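Local coordinates for putative drug/sodium antiporter (Escherichia coli, PDB 4Z3N), which is a MATE-family membrane transporter linked to transport of the genotoxin colibactin, and probably works as an antiporter, at residues V275-F280 with V373-I378; V41-Q46 with M306-T311; I54-H59 with L198-I203. All blocks are in the same frame, centred on the assembly; numbering follows the deposited sequence.

The three contacts are spread through a largely helical membrane protein without touching one another. Contact 3 lies within the first MatE region and contact 1 within the second, their centres about 35 Å apart; contact 2 joins one region to the other, its centre about 25 Å from that of contact 1 and about 26 Å from that of contact 3. Helix 28-56 serves contacts 2 and 3, while helix 250-284 of contact 1 is followed in the chain by helix 286-322 of contact 2. Contact 3 is nested inside the loop that contact 2 closes, and the segments of contacts 1 and 2 alternate along the sequence. Two contacts thus tie helices within a MatE region, and the third bridges the two.

Contact 1 (V275-F280 with V373-I378); sequences VIYNFF and VLQTRI. With OLC ((2R)-2,3-dihydroxypropyl (9Z)-octadec-9-enoate), chain B; OLC ((2R)-2,3-dihydroxypropyl (9Z)-octadec-9-enoate), chain D; OLC ((2R)-2,3-dihydroxypropyl (9Z)-octadec-9-enoate), chain C.
In the helical bundle of the second MatE region, Y277 of helix 250-284 and Q375 of helix 366-379 span two helices whose segments here come no closer than 12.5 Å between the CA atoms of Y277 and Q375. Such a wide gap is bridged by long side chains: Y277 has CG anti to the backbone N (chi1 -174°), and Q375 answers with an extended chain. The tyrosine OH donates to Q375 OE1 at 3.0 Å. It approaches from above the carbonyl plane, 38° out of it, and the phenol ring and the amide are turned 48° against each other. The amide is gripped at both ends, because NE2 bonds T295 of helix 286-322, which also sends F292 edge-to-face against the Y277 ring. The bond is therefore an interhelical polar link within a transmembrane bundle, and a bound monoolein (chain B) lies alongside it. This lipid covers one tyrosine face, C2 standing 3.6 Å above the ring centre, and its C4 lies 3.6 Å from Y277 CZ. On another side of helix 366-379 the R377 guanidinium is sandwiched between V373 CG1 and C4 of a second monoolein (chain D), whose C6 is 3.4 Å from R377 CD.

Contact 2 (V41-Q46 with M306-T311); sequences VGMLTQ and MLAIAT
Helix 28-56 and helix 286-322 meet at M43 and A308, running closer to antiparallel than to parallel: the axes of the two short segments make an angle of 132°, approach to 10.7 Å, and bring the CA atoms of this pair to 8.0 Å. One side chain carries the contact. M43 has CG anti to its carbonyl carbon (chi1 -75°) and an extended chain beyond, which sends the thioether across the gap and lands the methyl group on the backbone of the other helix. M43 CE sits 3.6 Å from A308 CA and 4.0 Å from A308 CB, so that the small alanine gives the methyl a place against the helix surface. The sulfur passes L307, with M43 SD 4.5 Å from L307 CB, and one turn further along M43 CE has T311 CG2 at 4.2 Å. T311 OG1 meanwhile donates to A308 O of its own helix at 2.7 Å. T45 OG1 makes the like bond to G42 O, but its side chain packs against helix 181-204. Also on helix 28-56, F40 touches A308 and M39 touches T311, which extends the contact. The two segments belong to the two MatE regions, which in this family form two helical lobes. No hydrogen bond or charge pair crosses between the segments; the contact rests on dispersion around a flexible thioether, which is consistent with an interface between lobes that can shift in a transporter.

Contact 3 (I54-H59 with L198-I203); sequences IFWLSH and LDPIMI
W56, near the end of helix 28-56, packs its indole on P200 and its CB on I203 CD1 of helix 181-204, and these three residues supply most of the surface buried here. CG of W56 stands anti to the carbonyl carbon (chi1 -72°), which swings the ring out to the other helix. P200 lies over one indole face: its CG is 3.3 Å from W56 CZ2, while its CB lies 4.0 Å from the centroid of the six-membered ring and only 17° off the normal, a CH-pi contact made by the pyrrolidine ring. The opposite indole face meets the preceding residue, with F55 CE2 4.0 Å above the plane and toward the rim, so the tryptophan is flanked by a proline and a phenylalanine. I203, one turn after P200, reaches W56 at its base, where its CD1 is 3.6 Å from W56 CB. D199 adds its methylene, CB being 3.4 Å from W56 CD1; the carboxylate plane is turned 81° from the indole, and D199 OD2 lies close to the like-charged OD1 of D53 on helix 28-56. Helix 181-204 is kinked at P200, whose nitrogen makes no bond to the preceding turn, so the residue that bends the helix is also the one lying over the indole face. On the tryptophan side, a type I turn from W56 to H59 follows, closed by H59 N to W56 O at 3.1 Å, and S58 OG bonds F55 O. The contact thus joins neighbouring ends of two helices of the first MatE region. No hydrogen bond links the two segments: shape, CH-pi attraction and apolar burial hold the indole against the kink.

Contact 1 (V275-F280 with V373-I378)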
loop_
_atom_site.group_PDB
_atom_site.type_symbol
_atom_site.label_atom_id
_atom_site.label_comp_id
_atom_site.label_asym_id
_atom_site.label_seq_id
_atom_site.Cartn_x
_atom_site.Cartn_y
_atom_site.Cartn_z
ATOM N N VAL A 275 6.566 -1.786 14.349
ATOM C CA VAL A 275 7.173 -1.160 15.513
ATOM C C VAL A 275 7.404 -2.164 16.661
ATOM O O VAL A 275 8.489 -2.227 17.258
ATOM C CB VAL A 275 6.296 0.007 16.029
ATOM C CG1 VAL A 275 6.787 0.481 17.374
ATOM C CG2 VAL A 275 6.279 1.154 15.035
ATOM N N ILE A 276 6.369 -2.931 16.977
ATOM C CA ILE A 276 6.433 -3.930 18.037
ATOM C C ILE A 276 7.445 -4.999 17.689
ATOM O O ILE A 276 8.082 -5.567 18.572
ATOM C CB ILE A 276 5.062 -4.583 18.277
ATOM C CG1 ILE A 276 4.094 -3.541 18.847
ATOM C CG2 ILE A 276 5.198 -5.851 19.145
ATOM C CD1 ILE A 276 2.640 -3.932 18.790
ATOM N N TYR A 277 7.582 -5.266 16.390
ATOM C CA TYR A 277 8.571 -6.213 15.879
ATOM C C TYR A 277 9.986 -5.667 16.043
ATOM O O TYR A 277 10.903 -6.380 16.455
ATOM C CB TYR A 277 8.300 -6.520 14.410
ATOM C CG TYR A 277 9.165 -7.601 13.797
ATOM C CD1 TYR A 277 8.879 -8.937 13.998
ATOM C CD2 TYR A 277 10.237 -7.276 12.979
ATOM C CE1 TYR A 277 9.646 -9.933 13.419
ATOM C CE2 TYR A 277 11.019 -8.261 12.397
ATOM C CZ TYR A 277 10.714 -9.594 12.615
ATOM O OH TYR A 277 11.485 -10.585 12.033
ATOM N N ASN A 278 10.160 -4.397 15.708
ATOM C CA ASN A 278 11.450 -3.756 15.860
ATOM C C ASN A 278 11.855 -3.677 17.323
ATOM O O ASN A 278 12.993 -3.971 17.663
ATOM C CB ASN A 278 11.423 -2.375 15.214
ATOM C CG ASN A 278 11.598 -2.454 13.724
ATOM O OD1 ASN A 278 11.723 -3.549 13.172
ATOM N ND2 ASN A 278 11.608 -1.304 13.055
ATOM N N PHE A 279 10.900 -3.325 18.178
ATOM C CA PHE A 279 11.106 -3.281 19.622
ATOM C C PHE A 279 11.724 -4.579 20.133
ATOM O O PHE A 279 12.775 -4.569 20.755
ATOM C CB PHE A 279 9.768 -3.003 20.320
ATOM C CG PHE A 279 9.854 -2.895 21.815
ATOM C CD1 PHE A 279 10.467 -1.806 22.413
ATOM C CD2 PHE A 279 9.280 -3.865 22.628
ATOM C CE1 PHE A 279 10.527 -1.696 23.794
ATOM C CE2 PHE A 279 9.340 -3.765 24.018
ATOM C CZ PHE A 279 9.958 -2.677 24.596
ATOM N N PHE A 280 11.075 -5.699 19.841
ATOM C CA PHE A 280 11.548 -7.003 20.282
ATOM C C PHE A 280 12.938 -7.364 19.693
ATOM O O PHE A 280 13.836 -7.827 20.410
ATOM C CB PHE A 280 10.523 -8.081 19.910
ATOM C CG PHE A 280 9.438 -8.287 20.941
ATOM C CD1 PHE A 280 9.675 -9.044 22.069
ATOM C CD2 PHE A 280 8.167 -7.759 20.760
ATOM C CE1 PHE A 280 8.677 -9.253 23.019
ATOM C CE2 PHE A 280 7.158 -7.963 21.705
ATOM C CZ PHE A 280 7.417 -8.707 22.837
ATOM N N VAL A 373 19.351 -14.570 6.939
ATOM C CA VAL A 373 19.115 -15.860 6.304
ATOM C C VAL A 373 18.171 -16.713 7.151
ATOM O O VAL A 373 17.274 -17.384 6.617
ATOM C CB VAL A 373 20.454 -16.626 6.047
ATOM C CG1 VAL A 373 20.206 -18.089 5.612
ATOM C CG2 VAL A 373 21.295 -15.883 5.002
ATOM N N LEU A 374 18.352 -16.671 8.469
ATOM C CA LEU A 374 17.493 -17.444 9.380
ATOM C C LEU A 374 16.043 -16.925 9.385
ATOM O O LEU A 374 15.100 -17.707 9.505
ATOM C CB LEU A 374 18.074 -17.436 10.806
ATOM C CG LEU A 374 17.269 -18.232 11.832
ATOM C CD1 LEU A 374 17.206 -19.695 11.501
ATOM C CD2 LEU A 374 17.816 -18.035 13.241
ATOM N N GLN A 375 15.892 -15.606 9.250
ATOM C CA GLN A 375 14.595 -14.937 9.213
ATOM C C GLN A 375 13.833 -15.346 7.956
ATOM O O GLN A 375 12.651 -15.742 8.001
ATOM C CB GLN A 375 14.775 -13.413 9.239
ATOM C CG GLN A 375 13.484 -12.637 9.173
ATOM C CD GLN A 375 13.658 -11.143 8.967
ATOM O OE1 GLN A 375 13.632 -10.367 9.925
ATOM N NE2 GLN A 375 13.790 -10.725 7.710
ATOM N N THR A 376 14.533 -15.250 6.828
ATOM C CA THR A 376 13.965 -15.614 5.551
ATOM C C THR A 376 13.582 -17.090 5.539
ATOM O O THR A 376 12.481 -17.452 5.108
ATOM C CB THR A 376 14.934 -15.316 4.411
ATOM O OG1 THR A 376 15.210 -13.905 4.373
ATOM C CG2 THR A 376 14.336 -15.774 3.064
ATOM N N ARG A 377 14.477 -17.939 6.034
ATOM C CA ARG A 377 14.223 -19.372 6.012
ATOM C C ARG A 377 12.984 -19.731 6.814
ATOM O O ARG A 377 12.209 -20.626 6.436
ATOM C CB ARG A 377 15.417 -20.143 6.556
ATOM C CG ARG A 377 16.640 -20.133 5.660
ATOM C CD ARG A 377 17.410 -21.393 5.889
ATOM N NE ARG A 377 18.504 -21.556 4.947
ATOM C CZ ARG A 377 19.776 -21.670 5.305
ATOM N NH1 ARG A 377 20.107 -21.629 6.593
ATOM N NH2 ARG A 377 20.709 -21.827 4.376
ATOM N N ILE A 378 12.816 -19.057 7.947
ATOM C CA ILE A 378 11.681 -19.358 8.805
ATOM C C ILE A 378 10.390 -18.708 8.306
ATOM O O ILE A 378 9.391 -19.388 8.148
ATOM C CB ILE A 378 11.966 -18.942 10.262
ATOM C CG1 ILE A 378 13.138 -19.780 10.809
ATOM C CG2 ILE A 378 10.701 -19.092 11.121
ATOM C CD1 ILE A 378 13.402 -19.632 12.295
HETATM C C18 OLC B . 0.997 -6.240 4.492
HETATM C C10 OLC B . 5.929 -13.017 7.154
HETATM C C9 OLC B . 6.744 -12.062 6.660
HETATM C C17 OLC B . 2.019 -7.333 4.737
HETATM C C11 OLC B . 4.759 -12.659 8.050
HETATM C C8 OLC B . 8.232 -12.345 6.534
HETATM C C24 OLC B . 4.699 -9.424 14.433
HETATM C C16 OLC B . 1.682 -8.044 6.028
HETATM C C12 OLC B . 4.649 -11.159 8.290
HETATM C C7 OLC B . 8.977 -11.195 5.879
HETATM C C15 OLC B . 2.622 -9.221 6.249
HETATM C C13 OLC B . 3.184 -10.729 8.207
HETATM C C6 OLC B . 9.189 -10.059 6.862
HETATM C C14 OLC B . 3.009 -9.301 7.720
HETATM C C5 OLC B . 9.704 -10.581 8.187
HETATM C C4 OLC B . 9.418 -9.566 9.285
HETATM C C3 OLC B . 7.972 -9.115 9.226
HETATM C C2 OLC B . 7.532 -8.458 10.520
HETATM C C21 OLC B . 4.199 -9.415 11.990
HETATM C C1 OLC B . 6.032 -8.640 10.713
HETATM C C22 OLC B . 3.612 -9.276 13.384
HETATM O O19 OLC B . 5.270 -8.724 9.760
HETATM O O25 OLC B . 4.514 -8.451 15.441
HETATM O O23 OLC B . 3.010 -8.003 13.523
HETATM O O20 OLC B . 5.508 -8.873 11.992
HETATM C C9 OLC D . 12.417 -24.184 4.478
HETATM C C8 OLC D . 13.663 -24.362 5.319
HETATM C C7 OLC D . 14.903 -24.414 4.442
HETATM C C6 OLC D . 16.166 -24.545 5.281
HETATM C C5 OLC D . 17.369 -24.850 4.403
HETATM C C4 OLC D . 18.539 -25.261 5.289
HETATM C C3 OLC D . 19.218 -26.531 4.794
HETATM C C2 OLC D . 20.351 -26.948 5.721
HETATM C C1 OLC D . 21.653 -26.257 5.369
HETATM C C9 OLC C . 4.600 -22.870 6.432
HETATM C C8 OLC C . 5.620 -22.178 7.322
HETATM C C7 OLC C . 6.529 -23.194 7.983
HETATM C C6 OLC C . 7.942 -22.640 8.074
HETATM C C5 OLC C . 8.817 -23.627 8.821
HETATM C C4 OLC C . 10.282 -23.232 8.704
HETATM C C3 OLC C . 11.102 -23.854 9.830
HETATM C C2 OLC C . 12.539 -24.036 9.382
HETATM C C1 OLC C . 13.489 -23.621 10.488
#

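Contact 2 (V41-Q46 with M306-T311)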
loop_
_atom_site.group_PDB
_atom_site.type_symbol
_atom_site.label_atom_id
_atom_site.label_comp_id
_atom_site.label_asym_id
_atom_site.label_seq_id
_atom_site.Cartn_x
_atom_site.Cartn_y
_atom_site.Cartn_z
ATOM N N VAL A 41 2.761 -2.954 -13.500
ATOM C CA VAL A 41 3.752 -2.179 -14.247
ATOM C C VAL A 41 3.839 -0.797 -13.622
ATOM O O VAL A 41 4.928 -0.253 -13.426
ATOM C CB VAL A 41 3.416 -2.054 -15.759
ATOM C CG1 VAL A 41 4.282 -0.984 -16.408
ATOM C CG2 VAL A 41 3.604 -3.392 -16.470
ATOM N N GLY A 42 2.673 -0.251 -13.290
ATOM C CA GLY A 42 2.586 1.035 -12.619
ATOM C C GLY A 42 3.380 1.039 -11.329
ATOM O O GLY A 42 3.995 2.042 -10.964
ATOM N N MET A 43 3.377 -0.096 -10.636
ATOM C CA MET A 43 4.054 -0.182 -9.355
ATOM C C MET A 43 5.556 -0.242 -9.565
ATOM O O MET A 43 6.304 0.290 -8.775
ATOM C CB MET A 43 3.557 -1.383 -8.559
ATOM C CG MET A 43 2.179 -1.178 -7.954
ATOM S SD MET A 43 1.485 -2.662 -7.178
ATOM C CE MET A 43 -0.269 -2.350 -7.356
ATOM N N LEU A 44 5.998 -0.860 -10.647
ATOM C CA LEU A 44 7.421 -0.876 -10.929
ATOM C C LEU A 44 7.935 0.536 -11.241
ATOM O O LEU A 44 9.034 0.886 -10.806
ATOM C CB LEU A 44 7.750 -1.833 -12.076
ATOM C CG LEU A 44 7.666 -3.340 -11.802
ATOM C CD1 LEU A 44 8.191 -4.141 -12.992
ATOM C CD2 LEU A 44 8.409 -3.719 -10.537
ATOM N N THR A 45 7.154 1.344 -11.969
ATOM C CA THR A 45 7.562 2.722 -12.268
ATOM C C THR A 45 7.965 3.467 -10.997
ATOM O O THR A 45 8.937 4.227 -10.993
ATOM C CB THR A 45 6.454 3.586 -12.954
ATOM O OG1 THR A 45 5.432 3.915 -12.006
ATOM C CG2 THR A 45 5.853 2.919 -14.171
ATOM N N GLN A 46 7.198 3.258 -9.929
ATOM C CA GLN A 46 7.440 3.933 -8.663
ATOM C C GLN A 46 8.857 3.712 -8.166
ATOM O O GLN A 46 9.455 4.618 -7.591
ATOM C CB GLN A 46 6.435 3.474 -7.608
ATOM C CG GLN A 46 5.110 4.196 -7.705
ATOM C CD GLN A 46 3.982 3.438 -7.019
ATOM O OE1 GLN A 46 4.198 2.371 -6.425
ATOM N NE2 GLN A 46 2.769 3.982 -7.108
ATOM N N MET A 306 0.871 -9.371 -5.141
ATOM C CA MET A 306 -0.383 -9.565 -4.424
ATOM C C MET A 306 -1.155 -8.244 -4.214
ATOM O O MET A 306 -2.395 -8.234 -4.155
ATOM C CB MET A 306 -0.095 -10.261 -3.098
ATOM C CG MET A 306 -0.989 -9.890 -1.955
ATOM S SD MET A 306 -0.050 -10.066 -0.417
ATOM C CE MET A 306 0.671 -11.692 -0.621
ATOM N N LEU A 307 -0.424 -7.135 -4.112
ATOM C CA LEU A 307 -1.056 -5.822 -4.004
ATOM C C LEU A 307 -1.686 -5.433 -5.343
ATOM O O LEU A 307 -2.740 -4.801 -5.384
ATOM C CB LEU A 307 -0.049 -4.759 -3.555
ATOM C CG LEU A 307 0.570 -4.900 -2.157
ATOM C CD1 LEU A 307 1.485 -3.742 -1.871
ATOM C CD2 LEU A 307 -0.488 -4.988 -1.101
ATOM N N ALA A 308 -1.032 -5.829 -6.432
ATOM C CA ALA A 308 -1.555 -5.634 -7.784
ATOM C C ALA A 308 -2.872 -6.390 -8.027
ATOM O O ALA A 308 -3.848 -5.817 -8.525
ATOM C CB ALA A 308 -0.521 -6.058 -8.801
ATOM N N ILE A 309 -2.884 -7.679 -7.702
ATOM C CA ILE A 309 -4.092 -8.500 -7.779
ATOM C C ILE A 309 -5.233 -7.967 -6.860
ATOM O O ILE A 309 -6.402 -7.944 -7.258
ATOM C CB ILE A 309 -3.751 -9.977 -7.437
ATOM C CG1 ILE A 309 -2.668 -10.484 -8.390
ATOM C CG2 ILE A 309 -4.995 -10.863 -7.501
ATOM C CD1 ILE A 309 -2.162 -11.882 -8.080
ATOM N N ALA A 310 -4.872 -7.516 -5.658
ATOM C CA ALA A 310 -5.809 -6.904 -4.726
ATOM C C ALA A 310 -6.559 -5.746 -5.358
ATOM O O ALA A 310 -7.780 -5.600 -5.148
ATOM C CB ALA A 310 -5.083 -6.417 -3.462
ATOM N N THR A 311 -5.836 -4.905 -6.101
ATOM C CA THR A 311 -6.450 -3.708 -6.659
ATOM C C THR A 311 -7.469 -4.142 -7.703
ATOM O O THR A 311 -8.534 -3.530 -7.820
ATOM C CB THR A 311 -5.422 -2.679 -7.322
ATOM O OG1 THR A 311 -4.794 -3.257 -8.472
ATOM C CG2 THR A 311 -4.383 -2.185 -6.340
#

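Contact 3 (I54-H59 with L198-I203)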
loop_
_atom_site.group_PDB
_atom_site.type_symbol
_atom_site.label_atom_id
_atom_site.label_comp_id
_atom_site.label_asym_id
_atom_site.label_seq_id
_atom_site.Cartn_x
_atom_site.Cartn_y
_atom_site.Cartn_z
ATOM N N ILE A 54 18.940 8.593 -7.113
ATOM C CA ILE A 54 20.260 8.329 -6.542
ATOM C C ILE A 54 21.343 8.258 -7.619
ATOM O O ILE A 54 22.489 8.617 -7.375
ATOM C CB ILE A 54 20.268 7.033 -5.706
ATOM C CG1 ILE A 54 21.664 6.795 -5.135
ATOM C CG2 ILE A 54 19.826 5.851 -6.541
ATOM C CD1 ILE A 54 22.270 8.021 -4.453
ATOM N N PHE A 55 20.973 7.811 -8.809
ATOM C CA PHE A 55 21.876 7.818 -9.959
ATOM C C PHE A 55 22.388 9.225 -10.241
ATOM O O PHE A 55 23.582 9.434 -10.424
ATOM C CB PHE A 55 21.158 7.248 -11.189
ATOM C CG PHE A 55 21.920 7.394 -12.480
ATOM C CD1 PHE A 55 23.214 6.905 -12.605
ATOM C CD2 PHE A 55 21.316 7.976 -13.586
ATOM C CE1 PHE A 55 23.903 7.017 -13.802
ATOM C CE2 PHE A 55 21.994 8.094 -14.783
ATOM C CZ PHE A 55 23.291 7.611 -14.894
ATOM N N TRP A 56 21.474 10.190 -10.271
ATOM C CA TRP A 56 21.823 11.585 -10.527
ATOM C C TRP A 56 22.381 12.307 -9.299
ATOM O O TRP A 56 23.152 13.253 -9.437
ATOM C CB TRP A 56 20.606 12.339 -11.041
ATOM C CG TRP A 56 20.216 12.005 -12.424
ATOM C CD1 TRP A 56 19.028 11.483 -12.829
ATOM C CD2 TRP A 56 21.003 12.187 -13.604
ATOM N NE1 TRP A 56 19.019 11.325 -14.196
ATOM C CE2 TRP A 56 20.223 11.747 -14.697
ATOM C CE3 TRP A 56 22.292 12.678 -13.846
ATOM C CZ2 TRP A 56 20.688 11.783 -16.018
ATOM C CZ3 TRP A 56 22.754 12.711 -15.155
ATOM C CH2 TRP A 56 21.948 12.267 -16.227
ATOM N N LEU A 57 21.990 11.860 -8.107
ATOM C CA LEU A 57 22.505 12.410 -6.847
ATOM C C LEU A 57 23.976 12.028 -6.633
ATOM O O LEU A 57 24.618 12.457 -5.668
ATOM C CB LEU A 57 21.666 11.924 -5.662
ATOM C CG LEU A 57 20.436 12.735 -5.253
ATOM C CD1 LEU A 57 19.525 11.925 -4.332
ATOM C CD2 LEU A 57 20.879 14.003 -4.562
ATOM N N SER A 58 24.498 11.212 -7.544
ATOM C CA SER A 58 25.885 10.779 -7.505
ATOM C C SER A 58 26.766 11.860 -8.126
ATOM O O SER A 58 27.978 11.677 -8.281
ATOM C CB SER A 58 26.064 9.452 -8.247
ATOM O OG SER A 58 26.011 9.638 -9.652
ATOM N N HIS A 59 26.138 12.977 -8.496
ATOM C CA HIS A 59 26.827 14.077 -9.169
ATOM C C HIS A 59 27.284 13.640 -10.558
ATOM O O HIS A 59 26.568 13.811 -11.546
ATOM C CB HIS A 59 28.033 14.568 -8.355
ATOM C CG HIS A 59 27.674 15.348 -7.126
ATOM N ND1 HIS A 59 26.382 15.737 -6.835
ATOM C CD2 HIS A 59 28.444 15.815 -6.113
ATOM C CE1 HIS A 59 26.375 16.409 -5.697
ATOM N NE2 HIS A 59 27.612 16.472 -5.238
ATOM N N LEU A 198 13.921 15.304 -15.982
ATOM C CA LEU A 198 13.967 16.533 -15.197
ATOM C C LEU A 198 15.085 16.536 -14.170
ATOM O O LEU A 198 15.726 17.565 -13.963
ATOM C CB LEU A 198 12.634 16.777 -14.492
ATOM C CG LEU A 198 11.458 17.243 -15.349
ATOM C CD1 LEU A 198 10.237 17.482 -14.463
ATOM C CD2 LEU A 198 11.822 18.491 -16.142
ATOM N N ASP A 199 15.301 15.399 -13.514
ATOM C CA ASP A 199 16.379 15.260 -12.534
ATOM C C ASP A 199 17.682 15.843 -13.048
ATOM O O ASP A 199 18.351 16.589 -12.333
ATOM C CB ASP A 199 16.608 13.794 -12.166
ATOM C CG ASP A 199 15.858 13.380 -10.926
ATOM O OD1 ASP A 199 15.205 14.254 -10.310
ATOM O OD2 ASP A 199 15.920 12.182 -10.563
ATOM N N PRO A 200 18.063 15.489 -14.288
ATOM C CA PRO A 200 19.298 16.067 -14.829
ATOM C C PRO A 200 19.192 17.592 -14.983
ATOM O O PRO A 200 20.096 18.322 -14.569
ATOM C CB PRO A 200 19.449 15.380 -16.194
ATOM C CG PRO A 200 18.502 14.220 -16.171
ATOM C CD PRO A 200 17.404 14.582 -15.245
ATOM N N ILE A 201 18.080 18.061 -15.544
ATOM C CA ILE A 201 17.893 19.484 -15.814
ATOM C C ILE A 201 17.902 20.362 -14.554
ATOM O O ILE A 201 18.265 21.538 -14.610
ATOM C CB ILE A 201 16.577 19.731 -16.562
ATOM C CG1 ILE A 201 16.501 18.881 -17.826
ATOM C CG2 ILE A 201 16.424 21.189 -16.923
ATOM C CD1 ILE A 201 15.147 18.970 -18.490
ATOM N N MET A 202 17.490 19.807 -13.422
ATOM C CA MET A 202 17.455 20.586 -12.191
ATOM C C MET A 202 18.829 20.698 -11.593
ATOM O O MET A 202 19.107 21.630 -10.853
ATOM C CB MET A 202 16.504 19.966 -11.169
ATOM C CG MET A 202 15.093 19.783 -11.673
ATOM S SD MET A 202 14.272 21.355 -11.964
ATOM C CE MET A 202 12.875 20.806 -12.967
ATOM N N ILE A 203 19.676 19.721 -11.889
ATOM C CA ILE A 203 21.052 19.698 -11.391
ATOM C C ILE A 203 22.001 20.578 -12.224
ATOM O O ILE A 203 22.938 21.180 -11.700
ATOM C CB ILE A 203 21.601 18.268 -11.371
ATOM C CG1 ILE A 203 20.658 17.351 -10.611
ATOM C CG2 ILE A 203 22.961 18.226 -10.731
ATOM C CD1 ILE A 203 20.918 15.883 -10.861
#